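Gamma-glutamyltranspeptidase (Ggt) (Helicobacter pylori 26695, PDB 5BPK) probably cleaves gamma-glutamyl bonds, as in glutathione, and passes the glutamyl group to water or to an acceptor, as an N-terminal nucleophile hydrolase. Local coordinates at residues Ser106-Tyr111 against Ser116-Ala121; Ile167-Lys172 against Ser176-Ser181; Leu87-Pro92 against Thr99-Val104; Asn147-Lys150 against Gln154-Thr157. One frame throughout, in Å; residues are numbered along the deposited sequence.

Contact 1: Ser106-Tyr111 against Ser116-Ala121. With EDO (1,2-ethanediol), chain V; EDO (1,2-ethanediol), chain S; EDO (1,2-ethanediol), chain H.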
loop_
_atom_site.group_PDB
_atom_site.type_symbol
_atom_site.label_atom_id
_atom_site.label_comp_id
_atom_site.label_asym_id
_atom_site.label_seq_id
_atom_site.Cartn_x
_atom_site.Cartn_y
_atom_site.Cartn_z
ATOM N N SER B 106 -12.020 -12.757 2.225
ATOM C CA SER B 106 -12.734 -13.989 1.906
ATOM C C SER B 106 -12.537 -15.030 2.997
ATOM O O SER B 106 -13.475 -15.735 3.358
ATOM C CB SER B 106 -12.248 -14.543 0.561
ATOM O OG SER B 106 -12.781 -15.828 0.278
ATOM N N ASN B 107 -11.311 -15.147 3.509
ATOM C CA ASN B 107 -11.041 -16.135 4.554
ATOM C C ASN B 107 -11.928 -15.917 5.783
ATOM O O ASN B 107 -12.409 -16.871 6.391
ATOM C CB ASN B 107 -9.569 -16.124 4.948
ATOM C CG ASN B 107 -8.667 -16.751 3.889
ATOM O OD1 ASN B 107 -9.134 -17.489 3.009
ATOM N ND2 ASN B 107 -7.362 -16.458 3.973
ATOM N N VAL B 108 -12.125 -14.661 6.168
ATOM C CA VAL B 108 -13.076 -14.364 7.227
ATOM C C VAL B 108 -14.536 -14.625 6.810
ATOM O O VAL B 108 -15.263 -15.352 7.488
ATOM C CB VAL B 108 -12.943 -12.912 7.724
ATOM C CG1 VAL B 108 -14.026 -12.602 8.788
ATOM C CG2 VAL B 108 -11.539 -12.664 8.270
ATOM N N ILE B 109 -14.980 -13.987 5.726
ATOM C CA ILE B 109 -16.407 -14.008 5.355
ATOM C C ILE B 109 -16.865 -15.359 4.800
ATOM O O ILE B 109 -17.919 -15.877 5.185
ATOM C CB ILE B 109 -16.747 -12.890 4.349
ATOM C CG1 ILE B 109 -16.618 -11.528 5.047
ATOM C CG2 ILE B 109 -18.151 -13.062 3.797
ATOM C CD1 ILE B 109 -16.746 -10.302 4.128
ATOM N N ASP B 110 -16.069 -15.933 3.902
ATOM C CA ASP B 110 -16.426 -17.202 3.283
ATOM C C ASP B 110 -16.144 -18.405 4.166
ATOM O O ASP B 110 -16.961 -19.330 4.222
ATOM C CB ASP B 110 -15.718 -17.370 1.944
ATOM C CG ASP B 110 -16.221 -16.402 0.915
ATOM O OD1 ASP B 110 -17.451 -16.352 0.734
ATOM O OD2 ASP B 110 -15.395 -15.695 0.305
ATOM N N TYR B 111 -15.007 -18.393 4.856
ATOM C CA TYR B 111 -14.529 -19.593 5.541
ATOM C C TYR B 111 -14.554 -19.519 7.074
ATOM O O TYR B 111 -14.235 -20.502 7.740
ATOM C CB TYR B 111 -13.143 -19.962 5.015
ATOM C CG TYR B 111 -13.074 -20.069 3.500
ATOM C CD1 TYR B 111 -14.053 -20.753 2.784
ATOM C CD2 TYR B 111 -12.027 -19.484 2.783
ATOM C CE1 TYR B 111 -13.999 -20.844 1.409
ATOM C CE2 TYR B 111 -11.963 -19.573 1.398
ATOM C CZ TYR B 111 -12.955 -20.263 0.715
ATOM O OH TYR B 111 -12.914 -20.355 -0.654
ATOM N N SER B 116 -6.358 -13.893 12.762
ATOM C CA SER B 116 -5.016 -14.475 12.703
ATOM C C SER B 116 -4.905 -15.582 11.648
ATOM O O SER B 116 -3.951 -15.620 10.861
ATOM C CB SER B 116 -4.584 -15.000 14.070
ATOM O OG SER B 116 -3.296 -15.556 13.991
ATOM N N GLU B 117 -5.885 -16.480 11.650
ATOM C CA GLU B 117 -5.970 -17.542 10.652
ATOM C C GLU B 117 -6.095 -16.960 9.235
ATOM O O GLU B 117 -5.404 -17.403 8.293
ATOM C CB GLU B 117 -7.154 -18.449 10.951
ATOM C CG GLU B 117 -6.997 -19.272 12.229
ATOM C CD GLU B 117 -8.297 -19.942 12.675
ATOM O OE1 GLU B 117 -9.397 -19.380 12.465
ATOM O OE2 GLU B 117 -8.212 -21.042 13.244
ATOM N N ALA B 118 -6.967 -15.967 9.086
ATOM C CA ALA B 118 -7.199 -15.344 7.785
ATOM C C ALA B 118 -5.921 -14.727 7.213
ATOM O O ALA B 118 -5.701 -14.766 5.996
ATOM C CB ALA B 118 -8.304 -14.294 7.874
ATOM N N VAL B 119 -5.103 -14.131 8.084
ATOM C CA VAL B 119 -3.827 -13.532 7.669
ATOM C C VAL B 119 -2.709 -14.571 7.406
ATOM O O VAL B 119 -1.983 -14.471 6.409
ATOM C CB VAL B 119 -3.353 -12.473 8.687
ATOM C CG1 VAL B 119 -1.918 -12.004 8.398
ATOM C CG2 VAL B 119 -4.324 -11.276 8.708
ATOM N N SER B 120 -2.564 -15.552 8.293
ATOM C CA SER B 120 -1.504 -16.554 8.141
ATOM C C SER B 120 -1.732 -17.503 6.964
ATOM O O SER B 120 -0.770 -18.018 6.393
ATOM C CB SER B 120 -1.354 -17.369 9.421
ATOM O OG SER B 120 -0.833 -16.568 10.464
ATOM N N ALA B 121 -2.994 -17.730 6.609
ATOM C CA ALA B 121 -3.350 -18.700 5.560
ATOM C C ALA B 121 -2.548 -18.460 4.280
ATOM O O ALA B 121 -2.398 -17.304 3.848
ATOM C CB ALA B 121 -4.837 -18.645 5.256
HETATM C C1 EDO V . -11.227 -17.400 -2.383
HETATM O O1 EDO V . -10.773 -17.067 -1.062
HETATM C C2 EDO V . -10.443 -18.560 -2.986
HETATM O O2 EDO V . -10.788 -19.758 -2.296
HETATM C C1 EDO S . -0.946 -13.559 15.362
HETATM O O1 EDO S . -0.925 -13.459 13.921
HETATM C C2 EDO S . -1.525 -12.280 15.953
HETATM O O2 EDO S . -0.766 -11.137 15.552
HETATM C C1 EDO H . 1.716 -19.800 12.786
HETATM O O1 EDO H . 3.077 -19.470 13.133
HETATM C C2 EDO H . 0.988 -18.571 12.222
HETATM O O2 EDO H . 0.203 -17.884 13.227
HETATM O O HOH W 1 -5.181 -16.820 2.061
#
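Asn107 meets Ala118 in a buried helix-to-helix contact, where the last turn of helix 96-109 packs on the short helix 115-120, a few residues later in the chain. The polar link is one side-chain bond: Asn107 ND2 donates to Ala118 O at 3.1 Å, with an N-H...O angle of 161°. The acceptor lies in the plane of the Asn107 amide, and the donor arrives in the carbonyl plane on a lone pair, so the bond fixes the rotation of the amide. Asn107 CG stands beside its own backbone N (chi1 -73°), which carries the amide across to the neighbouring helix while CB rests against Ala118 CB at 3.7 Å. Val108 CG2 also comes to Ala118 CB, 3.6 Å away, so this methyl meets the CB of Asn107 and the CG2 branch of Val108. Ala121 CB lies 3.6 Å from Asn107 ND2, next to the point where helix 115-120 gives out. A water accepts the second bond of Asn107 ND2 at 2.9 Å and makes a weak link to Ala121 O, which Arg185 also binds. On the far side of helix 96-109, Asp110 takes a bond from Ser106 OG and forms a salt bridge with Arg272 of the other chain. With both its donor bonds used, the buried Asn107 amide nitrogen joins a helix flank to backbone near a helix end, where the last carbonyls lack some of the N-H partners found within a helix.

Contact 2: Ile167-Lys172 against Ser176-Ser181. With EDO (1,2-ethanediol), chain S.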
loop_
_atom_site.group_PDB
_atom_site.type_symbol
_atom_site.label_atom_id
_atom_site.label_comp_id
_atom_site.label_asym_id
_atom_site.label_seq_id
_atom_site.Cartn_x
_atom_site.Cartn_y
_atom_site.Cartn_z
ATOM N N ILE B 167 -7.490 -5.802 11.644
ATOM C CA ILE B 167 -8.311 -5.774 12.853
ATOM C C ILE B 167 -9.702 -6.276 12.521
ATOM O O ILE B 167 -10.250 -5.938 11.464
ATOM C CB ILE B 167 -8.434 -4.348 13.448
ATOM C CG1 ILE B 167 -7.071 -3.796 13.848
ATOM C CG2 ILE B 167 -9.389 -4.337 14.640
ATOM C CD1 ILE B 167 -7.062 -2.271 14.113
ATOM N N GLN B 168 -10.240 -7.127 13.399
ATOM C CA GLN B 168 -11.638 -7.499 13.364
ATOM C C GLN B 168 -12.312 -6.969 14.625
ATOM O O GLN B 168 -11.775 -7.091 15.735
ATOM C CB GLN B 168 -11.807 -9.017 13.248
ATOM C CG GLN B 168 -13.249 -9.491 13.159
ATOM C CD GLN B 168 -13.378 -10.997 13.112
ATOM O OE1 GLN B 168 -12.798 -11.707 13.933
ATOM N NE2 GLN B 168 -14.158 -11.493 12.168
ATOM N N VAL B 169 -13.504 -6.401 14.451
ATOM C CA VAL B 169 -14.256 -5.832 15.566
ATOM C C VAL B 169 -15.590 -6.566 15.676
ATOM O O VAL B 169 -16.326 -6.704 14.686
ATOM C CB VAL B 169 -14.490 -4.324 15.400
ATOM C CG1 VAL B 169 -15.210 -3.759 16.607
ATOM C CG2 VAL B 169 -13.173 -3.601 15.187
ATOM N N LEU B 170 -15.894 -7.032 16.884
ATOM C CA LEU B 170 -17.143 -7.753 17.148
ATOM C C LEU B 170 -17.864 -7.138 18.338
ATOM O O LEU B 170 -17.223 -6.660 19.289
ATOM C CB LEU B 170 -16.876 -9.242 17.401
ATOM C CG LEU B 170 -16.102 -9.988 16.308
ATOM C CD1 LEU B 170 -15.701 -11.371 16.802
ATOM C CD2 LEU B 170 -16.918 -10.078 15.021
ATOM N N PRO B 171 -19.205 -7.137 18.288
ATOM C CA PRO B 171 -19.980 -6.545 19.368
ATOM C C PRO B 171 -19.990 -7.412 20.618
ATOM O O PRO B 171 -19.892 -8.640 20.531
ATOM C CB PRO B 171 -21.387 -6.473 18.777
ATOM C CG PRO B 171 -21.452 -7.633 17.848
ATOM C CD PRO B 171 -20.073 -7.747 17.260
ATOM N N LYS B 172 -20.074 -6.760 21.772
ATOM C CA LYS B 172 -20.430 -7.438 23.016
ATOM C C LYS B 172 -21.439 -6.558 23.754
ATOM O O LYS B 172 -21.773 -5.467 23.275
ATOM C CB LYS B 172 -19.183 -7.763 23.852
ATOM C CG LYS B 172 -18.400 -6.575 24.399
ATOM C CD LYS B 172 -17.058 -7.039 24.984
ATOM C CE LYS B 172 -16.533 -6.118 26.088
ATOM N NZ LYS B 172 -16.075 -4.789 25.590
ATOM N N SER B 176 -17.288 -3.209 22.558
ATOM C CA SER B 176 -16.848 -4.153 21.527
ATOM C C SER B 176 -15.570 -4.867 21.934
ATOM O O SER B 176 -14.887 -4.452 22.876
ATOM C CB SER B 176 -16.584 -3.402 20.222
ATOM O OG SER B 176 -17.763 -2.816 19.717
ATOM N N VAL B 177 -15.257 -5.946 21.215
ATOM C CA VAL B 177 -13.967 -6.602 21.322
ATOM C C VAL B 177 -13.208 -6.408 20.012
ATOM O O VAL B 177 -13.776 -6.534 18.928
ATOM C CB VAL B 177 -14.077 -8.108 21.663
ATOM C CG1 VAL B 177 -14.895 -8.857 20.627
ATOM C CG2 VAL B 177 -12.685 -8.715 21.812
ATOM N N PHE B 178 -11.929 -6.082 20.138
ATOM C CA PHE B 178 -11.039 -5.869 19.010
ATOM C C PHE B 178 -10.028 -7.003 18.937
ATOM O O PHE B 178 -9.313 -7.260 19.905
ATOM C CB PHE B 178 -10.294 -4.550 19.180
ATOM C CG PHE B 178 -11.196 -3.363 19.299
ATOM C CD1 PHE B 178 -11.797 -3.057 20.516
ATOM C CD2 PHE B 178 -11.443 -2.540 18.212
ATOM C CE1 PHE B 178 -12.640 -1.963 20.644
ATOM C CE2 PHE B 178 -12.286 -1.439 18.338
ATOM C CZ PHE B 178 -12.887 -1.153 19.557
ATOM N N TYR B 179 -9.983 -7.670 17.783
ATOM C CA TYR B 179 -9.024 -8.734 17.512
ATOM C C TYR B 179 -8.091 -8.278 16.405
ATOM O O TYR B 179 -8.534 -7.723 15.402
ATOM C CB TYR B 179 -9.732 -10.021 17.085
ATOM C CG TYR B 179 -10.527 -10.666 18.187
ATOM C CD1 TYR B 179 -9.885 -11.212 19.294
ATOM C CD2 TYR B 179 -11.907 -10.742 18.125
ATOM C CE1 TYR B 179 -10.600 -11.810 20.314
ATOM C CE2 TYR B 179 -12.636 -11.343 19.148
ATOM C CZ TYR B 179 -11.975 -11.874 20.232
ATOM O OH TYR B 179 -12.704 -12.466 21.248
ATOM N N GLY B 180 -6.797 -8.501 16.594
ATOM C CA GLY B 180 -5.806 -8.072 15.629
ATOM C C GLY B 180 -4.852 -9.156 15.196
ATOM O O GLY B 180 -4.622 -10.130 15.904
ATOM N N SER B 181 -4.287 -8.971 14.012
ATOM C CA SER B 181 -3.222 -9.825 13.551
ATOM C C SER B 181 -2.203 -9.038 12.749
ATOM O O SER B 181 -2.554 -8.237 11.867
ATOM C CB SER B 181 -3.761 -10.993 12.721
ATOM O OG SER B 181 -2.721 -11.932 12.444
HETATM C C1 EDO S . -0.946 -13.559 15.362
HETATM O O1 EDO S . -0.925 -13.459 13.921
HETATM C C2 EDO S . -1.525 -12.280 15.953
HETATM O O2 EDO S . -0.766 -11.137 15.552
#
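Val169 and Phe178 lie side by side on one face of an antiparallel beta hairpin, with Val169 CG2 against Phe178 CD2 at 3.6 Å. The valine's CG1 comes over a face of the phenyl ring, while Ile167 CG2 stands near its plane at the edge, so the ring is met over a face by one branched side chain and, more loosely, at its edge by another. Val169 CG1, anti to its backbone N (chi1 -177°), also rests against Ser176 CB. On the other face, Leu170 lays CB against Val177 CG1 at 3.8 Å and sends CD1 to the edge of the Tyr179 ring, 3.9 Å from CE2, the two side chains crossing at about a right angle. Val177 CG2 covers one face of that ring toward its rim. Ile167 and Gly180 form a non-hydrogen-bonded pair, 4.4 Å between CA atoms. Paired backbone bonds hold Gln168 to Tyr179 and Leu170 to Val177; the Tyr179 N to Gln168 O bond is nearly linear at 176°. Beyond the strand end, Lys172 folds back so that NZ reaches Ser176 O at 3.0 Å from above the carbonyl plane, and it also bonds Lys174 O. Strand 166-171 is flanked by strand 84-89, the Ile167 and Phe178 side chains touch strand 2-8, and Tyr179 reaches Ile115 of helix 115-120. Phe178 to Gly180 pair with a strand of the other chain, which continues the sheet.

Contact 3: Leu87-Pro92 against Thr99-Val104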
loop_
_atom_site.group_PDB
_atom_site.type_symbol
_atom_site.label_atom_id
_atom_site.label_comp_id
_atom_site.label_asym_id
_atom_site.label_seq_id
_atom_site.Cartn_x
_atom_site.Cartn_y
_atom_site.Cartn_z
ATOM N N LEU B 87 -14.045 -5.275 9.655
ATOM C CA LEU B 87 -12.626 -5.501 9.361
ATOM C C LEU B 87 -11.914 -4.225 8.937
ATOM O O LEU B 87 -12.491 -3.385 8.250
ATOM C CB LEU B 87 -12.455 -6.533 8.239
ATOM C CG LEU B 87 -13.001 -7.945 8.477
ATOM C CD1 LEU B 87 -13.024 -8.760 7.172
ATOM C CD2 LEU B 87 -12.181 -8.668 9.559
ATOM N N VAL B 88 -10.656 -4.094 9.356
ATOM C CA VAL B 88 -9.742 -3.067 8.868
ATOM C C VAL B 88 -8.534 -3.823 8.325
ATOM O O VAL B 88 -7.879 -4.572 9.052
ATOM C CB VAL B 88 -9.332 -2.080 9.981
ATOM C CG1 VAL B 88 -8.611 -0.851 9.382
ATOM C CG2 VAL B 88 -10.556 -1.664 10.796
ATOM N N VAL B 89 -8.263 -3.671 7.036
ATOM C CA VAL B 89 -7.293 -4.529 6.379
ATOM C C VAL B 89 -6.564 -3.818 5.237
ATOM O O VAL B 89 -7.083 -2.899 4.620
ATOM C CB VAL B 89 -7.982 -5.825 5.897
ATOM C CG1 VAL B 89 -9.036 -5.511 4.866
ATOM C CG2 VAL B 89 -6.975 -6.852 5.398
ATOM N N GLY B 90 -5.341 -4.258 4.985
ATOM C CA GLY B 90 -4.529 -3.756 3.887
ATOM C C GLY B 90 -3.187 -4.456 3.897
ATOM O O GLY B 90 -2.895 -5.238 4.813
ATOM N N SER B 91 -2.382 -4.188 2.869
ATOM C CA SER B 91 -1.089 -4.829 2.701
ATOM C C SER B 91 -0.228 -4.096 1.698
ATOM O O SER B 91 -0.759 -3.423 0.807
ATOM C CB SER B 91 -1.286 -6.258 2.171
ATOM O OG SER B 91 -0.063 -6.965 2.056
ATOM N N PRO B 92 1.099 -4.228 1.831
ATOM C CA PRO B 92 2.009 -3.936 0.746
ATOM C C PRO B 92 2.099 -5.092 -0.240
ATOM O O PRO B 92 1.461 -6.124 -0.045
ATOM C CB PRO B 92 3.336 -3.746 1.476
ATOM C CG PRO B 92 3.263 -4.652 2.623
ATOM C CD PRO B 92 1.832 -4.582 3.062
ATOM N N THR B 99 -4.812 -9.003 -4.518
ATOM C CA THR B 99 -5.153 -10.400 -4.286
ATOM C C THR B 99 -4.925 -10.809 -2.814
ATOM O O THR B 99 -5.706 -11.585 -2.250
ATOM C CB THR B 99 -4.389 -11.318 -5.265
ATOM O OG1 THR B 99 -2.977 -11.152 -5.096
ATOM C CG2 THR B 99 -4.788 -11.006 -6.728
ATOM N N THR B 100 -3.894 -10.251 -2.176
ATOM C CA THR B 100 -3.657 -10.508 -0.757
ATOM C C THR B 100 -4.848 -10.039 0.087
ATOM O O THR B 100 -5.368 -10.796 0.912
ATOM C CB THR B 100 -2.361 -9.819 -0.275
ATOM O OG1 THR B 100 -1.229 -10.572 -0.741
ATOM C CG2 THR B 100 -2.302 -9.721 1.241
ATOM N N VAL B 101 -5.301 -8.809 -0.159
ATOM C CA VAL B 101 -6.388 -8.249 0.648
ATOM C C VAL B 101 -7.705 -9.029 0.414
ATOM O O VAL B 101 -8.427 -9.336 1.359
ATOM C CB VAL B 101 -6.549 -6.723 0.397
ATOM C CG1 VAL B 101 -7.806 -6.189 1.059
ATOM C CG2 VAL B 101 -5.307 -5.961 0.913
ATOM N N LEU B 102 -7.988 -9.353 -0.850
ATOM C CA LEU B 102 -9.142 -10.181 -1.226
ATOM C C LEU B 102 -9.189 -11.484 -0.427
ATOM O O LEU B 102 -10.232 -11.883 0.084
ATOM C CB LEU B 102 -9.061 -10.493 -2.742
ATOM C CG LEU B 102 -9.978 -11.454 -3.503
ATOM C CD1 LEU B 102 -9.702 -12.901 -3.217
ATOM C CD2 LEU B 102 -11.418 -11.103 -3.240
ATOM N N GLN B 103 -8.042 -12.144 -0.326
ATOM C CA GLN B 103 -7.970 -13.445 0.308
ATOM C C GLN B 103 -8.238 -13.352 1.808
ATOM O O GLN B 103 -8.975 -14.174 2.357
ATOM C CB GLN B 103 -6.632 -14.132 -0.025
ATOM C CG GLN B 103 -6.620 -14.657 -1.456
ATOM C CD GLN B 103 -5.268 -15.128 -1.934
ATOM O OE1 GLN B 103 -4.938 -16.324 -1.823
ATOM N NE2 GLN B 103 -4.459 -14.195 -2.464
ATOM N N VAL B 104 -7.682 -12.336 2.463
ATOM C CA VAL B 104 -7.907 -12.156 3.900
ATOM C C VAL B 104 -9.394 -11.938 4.170
ATOM O O VAL B 104 -9.985 -12.572 5.055
ATOM C CB VAL B 104 -7.062 -11.004 4.484
ATOM C CG1 VAL B 104 -7.437 -10.728 5.948
ATOM C CG2 VAL B 104 -5.575 -11.323 4.360
HETATM O O HOH W 2 0.964 -8.818 -1.377
#
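Val89 packs against Val101 and Val104 where a strand of the central antiparallel sheet meets a helix, part of the layered alpha-beta core of an N-terminal nucleophile hydrolase. The tight part is apolar. Val89 spreads its two methyls toward successive turns of helix 96-109: CG1 approaches Val101 CG1 at 4.1 Å, the side chains meeting at a slant, while CG2 comes within 3.9 Å of Val104 CG1 as the two slide past one another in opposite directions. This spread follows from a chi1 of 63°, which wedges CG1 between the backbone N and the carbonyl carbon and leaves CG2 anti to the N. Val101 turns its other branch, CG2, to the main chain, 3.8 Å from Gly90 CA, and so packs directly on the backbone. Val164 and Ala166 continue the apolar packing round Val89, Thr77 also touches it, and Leu289 of the other chain packs on Val101.

Toward Pro92 the contact becomes more polar and the chain draws off from the helix. Ser91 is joined to Thr100 by a van der Waals contact, OG to CG2 at 3.6 Å, and its hydroxyl turns instead to Pro92 O and to Asp163 N. Beyond it a water bridges Pro92 O and Thr100 OG1. Pro92 belongs to the pocket that holds the bound dihydroisoxazole amino acid, so the water-bridged end of the contact is the one nearer the ligand. That water donates to Pro92 O at 3.0 Å. It lies 2.9 Å from Thr100 OG1. Ser91 OG reaches Pro92 O at 2.7 Å, in the carbonyl plane and on a lone pair.

Contact 4: Asn147-Lys150 against Gln154-Thr157. With EDO (1,2-ethanediol), chain X.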
loop_
_atom_site.group_PDB
_atom_site.type_symbol
_atom_site.label_atom_id
_atom_site.label_comp_id
_atom_site.label_asym_id
_atom_site.label_seq_id
_atom_site.Cartn_x
_atom_site.Cartn_y
_atom_site.Cartn_z
ATOM N N ASN B 147 -4.921 -30.979 -9.750
ATOM C CA ASN B 147 -6.208 -30.579 -10.299
ATOM C C ASN B 147 -6.171 -29.206 -10.960
ATOM O O ASN B 147 -6.790 -29.013 -11.998
ATOM C CB ASN B 147 -7.313 -30.637 -9.248
ATOM C CG ASN B 147 -7.763 -32.058 -8.949
ATOM O OD1 ASN B 147 -7.559 -32.971 -9.759
ATOM N ND2 ASN B 147 -8.411 -32.244 -7.801
ATOM N N LEU B 148 -5.457 -28.252 -10.371
ATOM C CA LEU B 148 -5.328 -26.945 -11.009
ATOM C C LEU B 148 -4.453 -27.003 -12.278
ATOM O O LEU B 148 -4.771 -26.339 -13.281
ATOM C CB LEU B 148 -4.797 -25.912 -10.013
ATOM C CG LEU B 148 -5.798 -25.499 -8.929
ATOM C CD1 LEU B 148 -5.089 -24.717 -7.821
ATOM C CD2 LEU B 148 -6.961 -24.677 -9.539
ATOM N N THR B 149 -3.385 -27.803 -12.245
ATOM C CA THR B 149 -2.528 -28.007 -13.422
ATOM C C THR B 149 -3.299 -28.650 -14.579
ATOM O O THR B 149 -3.118 -28.260 -15.745
ATOM C CB THR B 149 -1.267 -28.832 -13.077
ATOM O OG1 THR B 149 -0.489 -28.118 -12.112
ATOM C CG2 THR B 149 -0.410 -29.088 -14.320
ATOM N N LYS B 150 -4.168 -29.599 -14.247
ATOM C CA LYS B 150 -5.045 -30.270 -15.214
ATOM C C LYS B 150 -6.013 -29.285 -15.888
ATOM O O LYS B 150 -6.413 -29.488 -17.038
ATOM C CB LYS B 150 -5.828 -31.378 -14.498
ATOM C CG LYS B 150 -6.738 -32.226 -15.362
ATOM N N GLN B 154 -0.248 -22.742 -14.952
ATOM C CA GLN B 154 1.183 -22.933 -14.771
ATOM C C GLN B 154 1.482 -22.455 -13.361
ATOM O O GLN B 154 1.498 -21.254 -13.107
ATOM C CB GLN B 154 1.988 -22.113 -15.787
ATOM C CG GLN B 154 1.631 -22.395 -17.246
ATOM C CD GLN B 154 2.066 -23.774 -17.701
ATOM O OE1 GLN B 154 1.244 -24.589 -18.138
ATOM N NE2 GLN B 154 3.363 -24.047 -17.597
ATOM N N ILE B 155 1.697 -23.399 -12.453
ATOM C CA ILE B 155 1.843 -23.094 -11.030
ATOM C C ILE B 155 3.310 -22.862 -10.728
ATOM O O ILE B 155 4.167 -23.670 -11.115
ATOM C CB ILE B 155 1.278 -24.223 -10.160
ATOM C CG1 ILE B 155 -0.191 -24.453 -10.521
ATOM C CG2 ILE B 155 1.468 -23.888 -8.656
ATOM C CD1 ILE B 155 -0.857 -25.544 -9.751
ATOM N N VAL B 156 3.596 -21.753 -10.051
ATOM C CA VAL B 156 4.959 -21.371 -9.707
ATOM C C VAL B 156 5.019 -20.989 -8.227
ATOM O O VAL B 156 4.191 -20.213 -7.736
ATOM C CB VAL B 156 5.480 -20.206 -10.578
ATOM C CG1 VAL B 156 5.451 -20.604 -12.049
ATOM C CG2 VAL B 156 4.680 -18.938 -10.378
ATOM N N THR B 157 5.992 -21.555 -7.521
ATOM C CA THR B 157 6.193 -21.237 -6.118
ATOM C C THR B 157 7.220 -20.112 -6.041
ATOM O O THR B 157 8.342 -20.248 -6.545
ATOM C CB THR B 157 6.669 -22.470 -5.318
ATOM O OG1 THR B 157 5.740 -23.554 -5.491
ATOM C CG2 THR B 157 6.829 -22.122 -3.837
HETATM C C1 EDO X . -6.210 -34.753 -7.134
HETATM O O1 EDO X . -5.145 -34.289 -7.961
HETATM C C2 EDO X . -7.026 -35.799 -7.882
HETATM O O2 EDO X . -8.421 -35.492 -7.773
HETATM O O HOH W 3 1.668 -26.209 -13.120
#
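Ile155 points its side chain at helix 142-151 and touches it chiefly with its end methyl, CD1, which comes to rest beside both Leu148 and Thr149. Its CG1 stands beside the backbone N (chi1 -57°), and the chain is extended from there (chi2 179°), so CD1 is the leading atom and the CG2 branch is held back. The two helix residues receive it differently. Leu148 offers its base, with CB 4.0 Å from Ile155 CD1, while its own CB is directed toward the strand and its side chain also packs on Leu133 and Met140. Thr149 crosses Ile155 at a slant and presents its hydroxyl side: OG1 lies 3.5 Å from Ile155 CD1 in a van der Waals contact.

The hydroxyl has polar partners as well. It is hydrogen-bonded to Lys145 O, one turn back in the same helix. A water donates to Thr149 OG1 at 3.1 Å and accepts from Ile155 N at 2.9 Å, which links the helix to the first residue of the strand without a direct bond. The same oxygen, OG1, thus meets Ile155 CD1 by van der Waals contact and Ile155 N through water. The buried Leu148 and the exposed Thr149 mark the two sides of the meeting: the first faces the small core shared with strand 133-135, the second lies toward solvent. Ser309 of the other chain also packs on Leu148. Strand 133-135, helix 142-151 and strand 155-157, the two strands parallel and paired, form a beta-alpha-beta unit, and the contact packs the second strand against the crossover helix of that unit.

Read from the N terminus, contact 3 comes first, closing the short loop between strand 84-89 and helix 96-109. The same helix then ends in contact 1, which closes the turn into helix 115-120. Contact 4 follows in a separate beta-alpha-beta unit, its nearest atoms about 10 Å from contact 3, and contact 2 closes the last hairpin. All four are in series, and none nests within or crosses another. Three of them nevertheless meet in space: strand 166-171 of contact 2 lies beside strand 84-89 of contact 3, Val108 of contact 1 packs on Leu87 and Gln168, and Ser116 touches Ser181. Sheet and helices are thereby tied into one body, with contact 4 apart.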